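Local atomic coordinates of alpha-glucosidase (Bacteroides thetaiotaomicron, PDB entry 5XFM), a protein that probably hydrolyses beta-L-arabinopyranosides and alpha-galactosides as a bifunctional, calcium-containing enzyme of glycoside hydrolase family 97. Residues 139-148 with 228-236; 148-159 with 191-202. The protein carries 1 engineered substitution. One frame throughout, in Å; residues are numbered along the deposited sequence.

Interaction 1 (139-148 with 228-236); sequences VKEEQTGFRF and EGNLYTVAF
Arg147 and Glu228 meet at one end of an antiparallel strand pair, 145-147 against 231-235, in a sheet of the N-terminal domain, a beta-sandwich fold of the galactose mutarotase clan. The guanidinium approaches end-on and both terminal nitrogens converge on a single carboxylate oxygen, with Arg147 NH2 2.9 Å from Glu228 OE1; that oxygen lies in the guanidinium plane, while both nitrogens reach it from the same face of the carboxylate. A water links Arg147 NH2, weakly, to Glu228 OE2. Leu231 CB lies over one guanidinium face, and Asn230 OD1 takes a weak bond from NH1. The Arg147 chain leaves with CG anti to the backbone N (chi1 -171°) and bends at chi3, which carries the head over Leu231; NE is held by the Lys52 carbonyl. A leucine in place of Arg147 would probably leave the Glu228 carboxylate without its cationic mate and Asn230 OD1 without this donor.

The opposite face of the sheet carries Phe146 and Tyr232, the hydrogen-bonded pair, each N bonded to the other's O; Gly145 with Thr233 and Arg147 with Leu231 are non-hydrogen-bonded pairs. Next to them the Phe148 ring meets Tyr232 rim to rim, Phe148 CE2 to Tyr232 CD1 3.7 Å, the planes 71° apart. Val234 CG2 packs on Thr144 CB and, at 3.8 Å, on Phe146 CE1. Further along, Phe236 turns its ring edge to Glu142, whose carboxylate is steeply inclined to the ring and paired with Arg261. Where the strands part, Val234 N gives a nearly straight bond (175°) to Thr144 O at 2.9 Å.

Interaction 2 (148-159 with 191-202); sequences FPEQTTTFLCPQ and HGYTFPCLFRIG
This is a buried antiparallel strand pairing, 153-156 against 197-200, inside a sheet of the N-terminal domain where strands 178-182 and 206-212 flank the pair. Backbone bonds join Thr153 with Arg200 in both directions and run from Phe155 N to Leu198 O; beyond a shift in register, Gln159 N bonds to Gly192 O at 2.9 Å.

Aromatic and aliphatic groups fill one face. The rings of Phe148 and Phe199 stack face to face, centroids 3.9 Å apart and planes 19° from parallel, while Thr152 CG2 meets the Phe199 edge. Ile201 CD1 adds to this cluster beside Phe148 CD1. Leu156 places CD1 squarely over the Tyr193 ring in a CH-pi contact, 3.6 Å from the centroid, and presses its other methyl, CD2, tightly on Cys197 CB at 3.5 Å. Its first torsion (chi1 -45°, CG anti to the carbonyl carbon) sets CG so that each methyl finds its partner.

The other face pairs Phe155 with Leu198, CB to CB, and Thr153 with Arg200. Thr153 OG1 and Arg200 NE lie alongside each other and converge on Asp180 of the neighbouring strand, and a water over the guanidinium face donates to Thr153 OG1. Arg200 NH1 reaches Gly202 O from above the carbonyl plane. One face is thus held by ring and methyl packing; on the other, apolar contact adjoins a site where Asp180 probably offsets the charge of Arg200.

Overall arrangement
Interactions 1 and 2 are antiparallel pairings in two different sheets of the same domain, with centres about 13 Å apart. Phe148 belongs to both: strand 136-147 leads through it into strand 153-156, and interaction 2 is nested in the chain loop closed by 139-148 with 228-236. Between the sheets, Tyr232 sets its ring edge-to-face with Phe199 and also touches Thr154 and Leu156, joining the apolar sides of the contacts. Interaction 1 is only partly buried, and its salt bridge includes an exposed glutamate. Interaction 2 is mostly buried and richer in ring and methyl packing, its arginine being paired within its own sheet.

Interaction 1 (139-148 with 228-236)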
loop_
_atom_site.group_PDB
_atom_site.type_symbol
_atom_site.label_atom_id
_atom_site.label_comp_id
_atom_site.label_asym_id
_atom_site.label_seq_id
_atom_site.Cartn_x
_atom_site.Cartn_y
_atom_site.Cartn_z
ATOM N N VAL A 139 -0.550 6.587 25.576
ATOM C CA VAL A 139 -0.668 5.131 25.583
ATOM C C VAL A 139 0.720 4.510 25.599
ATOM O O VAL A 139 1.443 4.554 24.601
ATOM C CB VAL A 139 -1.458 4.599 24.369
ATOM C CG1 VAL A 139 -1.486 3.077 24.380
ATOM C CG2 VAL A 139 -2.869 5.163 24.365
ATOM N N LYS A 140 1.094 3.946 26.744
ATOM C CA LYS A 140 2.423 3.379 26.924
ATOM C C LYS A 140 2.608 2.143 26.055
ATOM O O LYS A 140 3.700 1.906 25.532
ATOM C CB LYS A 140 2.671 3.006 28.391
ATOM C CG LYS A 140 2.616 4.160 29.382
ATOM C CD LYS A 140 2.941 3.685 30.794
ATOM C CE LYS A 140 2.660 4.769 31.831
ATOM N NZ LYS A 140 3.551 5.956 31.684
ATOM N N GLU A 141 1.544 1.358 25.894
ATOM C CA GLU A 141 1.677 0.105 25.150
ATOM C C GLU A 141 0.334 -0.511 24.763
ATOM O O GLU A 141 -0.638 -0.354 25.476
ATOM C CB GLU A 141 2.483 -0.870 26.014
ATOM C CG GLU A 141 2.574 -2.297 25.552
ATOM C CD GLU A 141 3.415 -3.118 26.507
ATOM O OE1 GLU A 141 3.398 -2.802 27.718
ATOM O OE2 GLU A 141 4.098 -4.063 26.057
ATOM N N GLU A 142 0.265 -1.194 23.628
ATOM C CA GLU A 142 -0.927 -1.967 23.295
ATOM C C GLU A 142 -0.678 -3.448 23.551
ATOM O O GLU A 142 0.387 -3.971 23.224
ATOM C CB GLU A 142 -1.364 -1.737 21.841
ATOM C CG GLU A 142 -2.350 -0.589 21.672
ATOM C CD GLU A 142 -2.810 -0.382 20.236
ATOM O OE1 GLU A 142 -3.451 -1.285 19.655
ATOM O OE2 GLU A 142 -2.531 0.704 19.686
ATOM N N GLN A 143 -1.643 -4.101 24.188
ATOM C CA GLN A 143 -1.611 -5.546 24.374
ATOM C C GLN A 143 -2.263 -6.226 23.163
ATOM O O GLN A 143 -2.132 -7.434 22.969
ATOM C CB GLN A 143 -2.315 -5.926 25.679
ATOM C CG GLN A 143 -2.474 -7.415 25.936
ATOM C CD GLN A 143 -2.781 -7.711 27.392
ATOM O OE1 GLN A 143 -1.879 -7.792 28.222
ATOM N NE2 GLN A 143 -4.062 -7.855 27.711
ATOM N N THR A 144 -2.961 -5.423 22.360
ATOM C CA THR A 144 -3.681 -5.881 21.168
ATOM C C THR A 144 -2.903 -6.931 20.391
ATOM O O THR A 144 -1.747 -6.712 20.014
ATOM C CB THR A 144 -3.991 -4.702 20.218
ATOM O OG1 THR A 144 -4.595 -3.629 20.953
ATOM C CG2 THR A 144 -4.914 -5.138 19.080
ATOM N N GLY A 145 -3.540 -8.068 20.141
ATOM C CA GLY A 145 -2.849 -9.184 19.515
ATOM C C GLY A 145 -3.656 -9.964 18.495
ATOM O O GLY A 145 -4.851 -9.732 18.300
ATOM N N PHE A 146 -2.964 -10.871 17.815
ATOM C CA PHE A 146 -3.543 -11.766 16.824
ATOM C C PHE A 146 -2.922 -13.157 16.993
ATOM O O PHE A 146 -1.720 -13.345 16.768
ATOM C CB PHE A 146 -3.314 -11.227 15.411
ATOM C CG PHE A 146 -3.663 -9.772 15.262
ATOM C CD1 PHE A 146 -2.721 -8.788 15.514
ATOM C CD2 PHE A 146 -4.940 -9.388 14.896
ATOM C CE1 PHE A 146 -3.047 -7.454 15.389
ATOM C CE2 PHE A 146 -5.271 -8.050 14.771
ATOM C CZ PHE A 146 -4.323 -7.086 15.019
ATOM N N ARG A 147 -3.739 -14.112 17.424
ATOM C CA ARG A 147 -3.296 -15.480 17.651
ATOM C C ARG A 147 -3.887 -16.397 16.585
ATOM O O ARG A 147 -5.065 -16.294 16.262
ATOM C CB ARG A 147 -3.694 -15.950 19.048
ATOM C CG ARG A 147 -3.095 -17.280 19.433
ATOM C CD ARG A 147 -3.557 -17.766 20.800
ATOM N NE ARG A 147 -3.345 -16.809 21.887
ATOM C CZ ARG A 147 -2.306 -16.857 22.719
ATOM N NH1 ARG A 147 -1.374 -17.781 22.548
ATOM N NH2 ARG A 147 -2.176 -15.973 23.703
ATOM N N PHE A 148 -3.062 -17.263 16.009
ATOM C CA PHE A 148 -3.498 -18.084 14.878
ATOM C C PHE A 148 -3.530 -19.579 15.172
ATOM O O PHE A 148 -2.831 -20.051 16.067
ATOM C CB PHE A 148 -2.603 -17.819 13.664
ATOM C CG PHE A 148 -2.693 -16.415 13.156
ATOM C CD1 PHE A 148 -3.670 -16.058 12.239
ATOM C CD2 PHE A 148 -1.810 -15.449 13.600
ATOM C CE1 PHE A 148 -3.756 -14.758 11.769
ATOM C CE2 PHE A 148 -1.895 -14.150 13.136
ATOM C CZ PHE A 148 -2.869 -13.807 12.221
ATOM N N GLU A 228 4.757 -17.312 22.340
ATOM C CA GLU A 228 3.844 -18.395 22.696
ATOM C C GLU A 228 3.513 -19.306 21.514
ATOM O O GLU A 228 2.474 -19.957 21.507
ATOM C CB GLU A 228 2.552 -17.826 23.294
ATOM C CG GLU A 228 2.775 -17.009 24.559
ATOM C CD GLU A 228 1.502 -16.395 25.106
ATOM O OE1 GLU A 228 0.401 -16.876 24.756
ATOM O OE2 GLU A 228 1.601 -15.419 25.878
ATOM N N GLY A 229 4.377 -19.318 20.504
ATOM C CA GLY A 229 4.209 -20.202 19.366
ATOM C C GLY A 229 3.282 -19.721 18.262
ATOM O O GLY A 229 3.352 -20.215 17.137
ATOM N N ASN A 230 2.393 -18.784 18.577
ATOM C CA ASN A 230 1.366 -18.385 17.617
ATOM C C ASN A 230 0.794 -16.974 17.772
ATOM O O ASN A 230 -0.212 -16.645 17.145
ATOM C CB ASN A 230 0.214 -19.381 17.699
ATOM C CG ASN A 230 -0.323 -19.520 19.114
ATOM O OD1 ASN A 230 0.122 -18.820 20.030
ATOM N ND2 ASN A 230 -1.287 -20.414 19.299
ATOM N N LEU A 231 1.413 -16.140 18.601
ATOM C CA LEU A 231 0.820 -14.838 18.900
ATOM C C LEU A 231 1.654 -13.674 18.387
ATOM O O LEU A 231 2.842 -13.575 18.677
ATOM C CB LEU A 231 0.600 -14.675 20.408
ATOM C CG LEU A 231 0.110 -13.271 20.786
ATOM C CD1 LEU A 231 -1.286 -13.049 20.254
ATOM C CD2 LEU A 231 0.174 -13.015 22.288
ATOM N N TYR A 232 1.010 -12.784 17.643
ATOM C CA TYR A 232 1.649 -11.563 17.174
ATOM C C TYR A 232 1.023 -10.379 17.881
ATOM O O TYR A 232 -0.184 -10.243 17.884
ATOM C CB TYR A 232 1.489 -11.406 15.660
ATOM C CG TYR A 232 2.141 -12.507 14.872
ATOM C CD1 TYR A 232 1.468 -13.692 14.620
ATOM C CD2 TYR A 232 3.435 -12.368 14.389
ATOM C CE1 TYR A 232 2.058 -14.705 13.906
ATOM C CE2 TYR A 232 4.029 -13.373 13.667
ATOM C CZ TYR A 232 3.338 -14.543 13.428
ATOM O OH TYR A 232 3.927 -15.563 12.721
ATOM N N THR A 233 1.844 -9.531 18.485
ATOM C CA THR A 233 1.350 -8.388 19.241
ATOM C C THR A 233 1.620 -7.075 18.509
ATOM O O THR A 233 2.651 -6.910 17.851
ATOM C CB THR A 233 1.982 -8.353 20.640
ATOM O OG1 THR A 233 1.587 -9.529 21.349
ATOM C CG2 THR A 233 1.531 -7.127 21.427
ATOM N N VAL A 234 0.669 -6.155 18.596
ATOM C CA VAL A 234 0.845 -4.822 18.050
ATOM C C VAL A 234 2.001 -4.130 18.766
ATOM O O VAL A 234 1.979 -3.968 19.987
ATOM C CB VAL A 234 -0.430 -3.980 18.197
ATOM C CG1 VAL A 234 -0.156 -2.521 17.790
ATOM C CG2 VAL A 234 -1.553 -4.583 17.361
ATOM N N ALA A 235 3.023 -3.754 18.007
ATOM C CA ALA A 235 4.193 -3.105 18.578
ATOM C C ALA A 235 4.291 -1.659 18.111
ATOM O O ALA A 235 3.981 -1.352 16.957
ATOM C CB ALA A 235 5.462 -3.872 18.208
ATOM N N PHE A 236 4.742 -0.780 19.004
ATOM C CA PHE A 236 4.938 0.627 18.677
ATOM C C PHE A 236 6.338 0.809 18.077
ATOM O O PHE A 236 7.165 -0.102 18.168
ATOM C CB PHE A 236 4.749 1.492 19.929
ATOM C CG PHE A 236 3.323 1.600 20.384
ATOM C CD1 PHE A 236 2.282 1.200 19.558
ATOM C CD2 PHE A 236 3.023 2.077 21.654
ATOM C CE1 PHE A 236 0.969 1.286 19.984
ATOM C CE2 PHE A 236 1.711 2.166 22.084
ATOM C CZ PHE A 236 0.684 1.769 21.247
HETATM O O HOH W 1 -0.800 -14.458 25.517
#

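Interaction 2 (148-159 with 191-202)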
loop_
_atom_site.group_PDB
_atom_site.type_symbol
_atom_site.label_atom_id
_atom_site.label_comp_id
_atom_site.label_asym_id
_atom_site.label_seq_id
_atom_site.Cartn_x
_atom_site.Cartn_y
_atom_site.Cartn_z
ATOM N N PHE A 148 -3.062 -17.263 16.009
ATOM C CA PHE A 148 -3.498 -18.084 14.878
ATOM C C PHE A 148 -3.530 -19.579 15.172
ATOM O O PHE A 148 -2.831 -20.051 16.067
ATOM C CB PHE A 148 -2.603 -17.819 13.664
ATOM C CG PHE A 148 -2.693 -16.415 13.156
ATOM C CD1 PHE A 148 -3.670 -16.058 12.239
ATOM C CD2 PHE A 148 -1.810 -15.449 13.600
ATOM C CE1 PHE A 148 -3.756 -14.758 11.769
ATOM C CE2 PHE A 148 -1.895 -14.150 13.136
ATOM C CZ PHE A 148 -2.869 -13.807 12.221
ATOM N N PRO A 149 -4.360 -20.326 14.423
ATOM C CA PRO A 149 -4.320 -21.787 14.549
ATOM C C PRO A 149 -2.936 -22.339 14.246
ATOM O O PRO A 149 -2.218 -21.816 13.397
ATOM C CB PRO A 149 -5.338 -22.261 13.512
ATOM C CG PRO A 149 -6.270 -21.119 13.357
ATOM C CD PRO A 149 -5.439 -19.878 13.528
ATOM N N GLU A 150 -2.599 -23.409 14.952
ATOM C CA GLU A 150 -1.300 -24.076 14.905
ATOM C C GLU A 150 -0.722 -24.265 13.498
ATOM O O GLU A 150 0.476 -24.090 13.284
ATOM C CB GLU A 150 -1.427 -25.409 15.633
ATOM C CG GLU A 150 -1.124 -25.252 17.114
ATOM C CD GLU A 150 -1.274 -26.534 17.900
ATOM O OE1 GLU A 150 -1.080 -27.623 17.319
ATOM O OE2 GLU A 150 -1.617 -26.451 19.102
ATOM N N GLN A 151 -1.567 -24.647 12.547
ATOM C CA GLN A 151 -1.088 -25.029 11.222
ATOM C C GLN A 151 -0.876 -23.817 10.311
ATOM O O GLN A 151 -0.625 -23.966 9.115
ATOM C CB GLN A 151 -2.067 -26.001 10.555
ATOM C CG GLN A 151 -3.378 -25.376 10.097
ATOM C CD GLN A 151 -4.393 -25.174 11.215
ATOM O OE1 GLN A 151 -4.054 -25.186 12.400
ATOM N NE2 GLN A 151 -5.651 -24.973 10.834
ATOM N N THR A 152 -0.986 -22.618 10.875
ATOM C CA THR A 152 -0.939 -21.390 10.082
ATOM C C THR A 152 0.454 -21.090 9.536
ATOM O O THR A 152 1.432 -21.129 10.283
ATOM C CB THR A 152 -1.395 -20.173 10.908
ATOM O OG1 THR A 152 -2.740 -20.369 11.361
ATOM C CG2 THR A 152 -1.301 -18.902 10.077
ATOM N N THR A 153 0.547 -20.788 8.240
ATOM C CA THR A 153 1.811 -20.290 7.685
ATOM C C THR A 153 1.725 -18.798 7.330
ATOM O O THR A 153 0.644 -18.210 7.308
ATOM C CB THR A 153 2.260 -21.096 6.451
ATOM O OG1 THR A 153 1.194 -21.162 5.499
ATOM C CG2 THR A 153 2.660 -22.505 6.860
ATOM N N THR A 154 2.875 -18.183 7.072
ATOM C CA THR A 154 2.949 -16.728 6.982
ATOM C C THR A 154 3.634 -16.205 5.716
ATOM O O THR A 154 4.511 -16.857 5.153
ATOM C CB THR A 154 3.700 -16.149 8.204
ATOM O OG1 THR A 154 5.107 -16.330 8.023
ATOM C CG2 THR A 154 3.279 -16.854 9.493
ATOM N N PHE A 155 3.225 -15.011 5.291
ATOM C CA PHE A 155 3.833 -14.296 4.171
ATOM C C PHE A 155 4.183 -12.893 4.657
ATOM O O PHE A 155 3.409 -11.949 4.470
ATOM C CB PHE A 155 2.886 -14.228 2.965
ATOM C CG PHE A 155 2.482 -15.578 2.414
ATOM C CD1 PHE A 155 1.620 -16.408 3.117
ATOM C CD2 PHE A 155 2.927 -15.992 1.170
ATOM C CE1 PHE A 155 1.240 -17.641 2.608
ATOM C CE2 PHE A 155 2.546 -17.222 0.651
ATOM C CZ PHE A 155 1.701 -18.046 1.372
ATOM N N LEU A 156 5.351 -12.766 5.280
ATOM C CA LEU A 156 5.742 -11.544 5.976
ATOM C C LEU A 156 7.068 -10.952 5.502
ATOM O O LEU A 156 7.975 -11.676 5.087
ATOM C CB LEU A 156 5.847 -11.821 7.480
ATOM C CG LEU A 156 4.713 -12.622 8.121
ATOM C CD1 LEU A 156 5.037 -13.021 9.558
ATOM C CD2 LEU A 156 3.445 -11.795 8.080
ATOM N N CYS A 157 7.179 -9.631 5.594
ATOM C CA CYS A 157 8.466 -8.965 5.440
ATOM C C CYS A 157 8.809 -8.269 6.755
ATOM O O CYS A 157 7.950 -7.633 7.382
ATOM C CB CYS A 157 8.446 -7.969 4.278
ATOM S SG CYS A 157 7.258 -6.621 4.467
ATOM N N PRO A 158 10.069 -8.384 7.180
ATOM C CA PRO A 158 10.467 -7.927 8.509
ATOM C C PRO A 158 10.627 -6.422 8.595
ATOM O O PRO A 158 10.851 -5.760 7.582
ATOM C CB PRO A 158 11.812 -8.611 8.706
ATOM C CG PRO A 158 12.388 -8.611 7.314
ATOM C CD PRO A 158 11.222 -8.901 6.417
ATOM N N GLN A 159 10.479 -5.893 9.802
ATOM C CA GLN A 159 10.886 -4.530 10.095
ATOM C C GLN A 159 12.403 -4.505 10.318
ATOM O O GLN A 159 12.943 -5.359 11.019
ATOM C CB GLN A 159 10.128 -3.996 11.316
ATOM C CG GLN A 159 10.641 -2.666 11.845
ATOM C CD GLN A 159 10.394 -1.510 10.896
ATOM O OE1 GLN A 159 10.879 -1.503 9.764
ATOM N NE2 GLN A 159 9.666 -0.506 11.368
ATOM N N HIS A 191 12.830 -7.475 14.945
ATOM C CA HIS A 191 11.908 -6.383 15.249
ATOM C C HIS A 191 10.506 -6.637 14.699
ATOM O O HIS A 191 9.747 -5.698 14.464
ATOM C CB HIS A 191 12.463 -5.062 14.713
ATOM C CG HIS A 191 13.796 -4.692 15.288
ATOM N ND1 HIS A 191 13.990 -4.459 16.633
ATOM C CD2 HIS A 191 15.004 -4.514 14.701
ATOM C CE1 HIS A 191 15.258 -4.158 16.850
ATOM N NE2 HIS A 191 15.896 -4.183 15.693
ATOM N N GLY A 192 10.152 -7.907 14.527
ATOM C CA GLY A 192 8.857 -8.270 13.978
ATOM C C GLY A 192 8.662 -7.864 12.526
ATOM O O GLY A 192 9.612 -7.811 11.755
ATOM N N TYR A 193 7.424 -7.563 12.152
ATOM C CA TYR A 193 7.067 -7.407 10.745
ATOM C C TYR A 193 6.200 -6.177 10.500
ATOM O O TYR A 193 5.382 -5.809 11.343
ATOM C CB TYR A 193 6.339 -8.660 10.262
ATOM C CG TYR A 193 7.016 -9.930 10.709
ATOM C CD1 TYR A 193 8.035 -10.498 9.961
ATOM C CD2 TYR A 193 6.654 -10.546 11.901
ATOM C CE1 TYR A 193 8.660 -11.652 10.378
ATOM C CE2 TYR A 193 7.278 -11.700 12.326
ATOM C CZ TYR A 193 8.279 -12.247 11.562
ATOM O OH TYR A 193 8.894 -13.396 11.981
ATOM N N THR A 194 6.367 -5.541 9.349
ATOM C CA THR A 194 5.541 -4.381 9.038
ATOM C C THR A 194 4.271 -4.785 8.299
ATOM O O THR A 194 4.253 -5.782 7.569
ATOM C CB THR A 194 6.302 -3.327 8.211
ATOM O OG1 THR A 194 6.701 -3.884 6.954
ATOM C CG2 THR A 194 7.503 -2.827 8.985
ATOM N N PHE A 195 3.210 -4.006 8.513
ATOM C CA PHE A 195 1.913 -4.229 7.877
ATOM C C PHE A 195 1.995 -4.015 6.374
ATOM O O PHE A 195 2.878 -3.297 5.902
ATOM C CB PHE A 195 0.843 -3.303 8.485
ATOM C CG PHE A 195 0.469 -3.642 9.904
ATOM C CD1 PHE A 195 0.105 -4.937 10.252
ATOM C CD2 PHE A 195 0.477 -2.664 10.887
ATOM C CE1 PHE A 195 -0.245 -5.251 11.555
ATOM C CE2 PHE A 195 0.131 -2.971 12.193
ATOM C CZ PHE A 195 -0.231 -4.268 12.527
ATOM N N PRO A 196 1.097 -4.664 5.610
ATOM C CA PRO A 196 0.136 -5.659 6.104
ATOM C C PRO A 196 0.761 -7.046 6.163
ATOM O O PRO A 196 1.844 -7.267 5.608
ATOM C CB PRO A 196 -0.996 -5.586 5.076
ATOM C CG PRO A 196 -0.284 -5.238 3.795
ATOM C CD PRO A 196 0.825 -4.294 4.209
ATOM N N CYS A 197 0.083 -7.967 6.832
ATOM C CA CYS A 197 0.648 -9.281 7.094
ATOM C C CYS A 197 -0.316 -10.392 6.695
ATOM O O CYS A 197 -1.431 -10.460 7.203
ATOM C CB CYS A 197 1.001 -9.394 8.573
ATOM S SG CYS A 197 2.172 -8.151 9.118
ATOM N N LEU A 198 0.129 -11.269 5.800
ATOM C CA LEU A 198 -0.735 -12.310 5.253
ATOM C C LEU A 198 -0.491 -13.665 5.916
ATOM O O LEU A 198 0.642 -14.095 6.093
ATOM C CB LEU A 198 -0.544 -12.427 3.734
ATOM C CG LEU A 198 -1.455 -13.441 3.030
ATOM C CD1 LEU A 198 -2.942 -13.093 3.227
ATOM C CD2 LEU A 198 -1.133 -13.548 1.557
ATOM N N PHE A 199 -1.577 -14.333 6.271
ATOM C CA PHE A 199 -1.520 -15.633 6.916
ATOM C C PHE A 199 -2.407 -16.624 6.184
ATOM O O PHE A 199 -3.531 -16.304 5.805
ATOM C CB PHE A 199 -1.947 -15.539 8.375
ATOM C CG PHE A 199 -1.062 -14.669 9.221
ATOM C CD1 PHE A 199 -1.256 -13.299 9.269
ATOM C CD2 PHE A 199 -0.065 -15.228 10.002
ATOM C CE1 PHE A 199 -0.453 -12.498 10.064
ATOM C CE2 PHE A 199 0.737 -14.434 10.799
ATOM C CZ PHE A 199 0.543 -13.065 10.828
ATOM N N ARG A 200 -1.871 -17.817 5.953
ATOM C CA ARG A 200 -2.654 -18.911 5.411
ATOM C C ARG A 200 -3.040 -19.862 6.536
ATOM O O ARG A 200 -2.174 -20.411 7.228
ATOM C CB ARG A 200 -1.885 -19.649 4.316
ATOM C CG ARG A 200 -2.624 -20.862 3.763
ATOM C CD ARG A 200 -1.967 -21.394 2.496
ATOM N NE ARG A 200 -0.710 -22.084 2.749
ATOM C CZ ARG A 200 -0.622 -23.350 3.143
ATOM N NH1 ARG A 200 -1.730 -24.057 3.345
ATOM N NH2 ARG A 200 0.572 -23.904 3.341
ATOM N N ILE A 201 -4.348 -20.022 6.726
ATOM C CA ILE A 201 -4.886 -20.819 7.822
ATOM C C ILE A 201 -5.061 -22.280 7.388
ATOM O O ILE A 201 -6.177 -22.799 7.339
ATOM C CB ILE A 201 -6.230 -20.246 8.311
ATOM C CG1 ILE A 201 -6.157 -18.712 8.382
ATOM C CG2 ILE A 201 -6.599 -20.820 9.674
ATOM C CD1 ILE A 201 -5.134 -18.186 9.378
ATOM N N GLY A 202 -3.947 -22.931 7.068
ATOM C CA GLY A 202 -3.979 -24.299 6.593
ATOM C C GLY A 202 -4.796 -24.396 5.324
ATOM O O GLY A 202 -4.453 -23.802 4.301
HETATM O O HOH W 2 -0.610 -23.171 6.444
HETATM O O HOH W 3 4.561 -8.561 6.267
HETATM O O HOH W 4 9.486 -3.463 6.298
HETATM O O HOH W 5 12.578 -7.806 12.130
#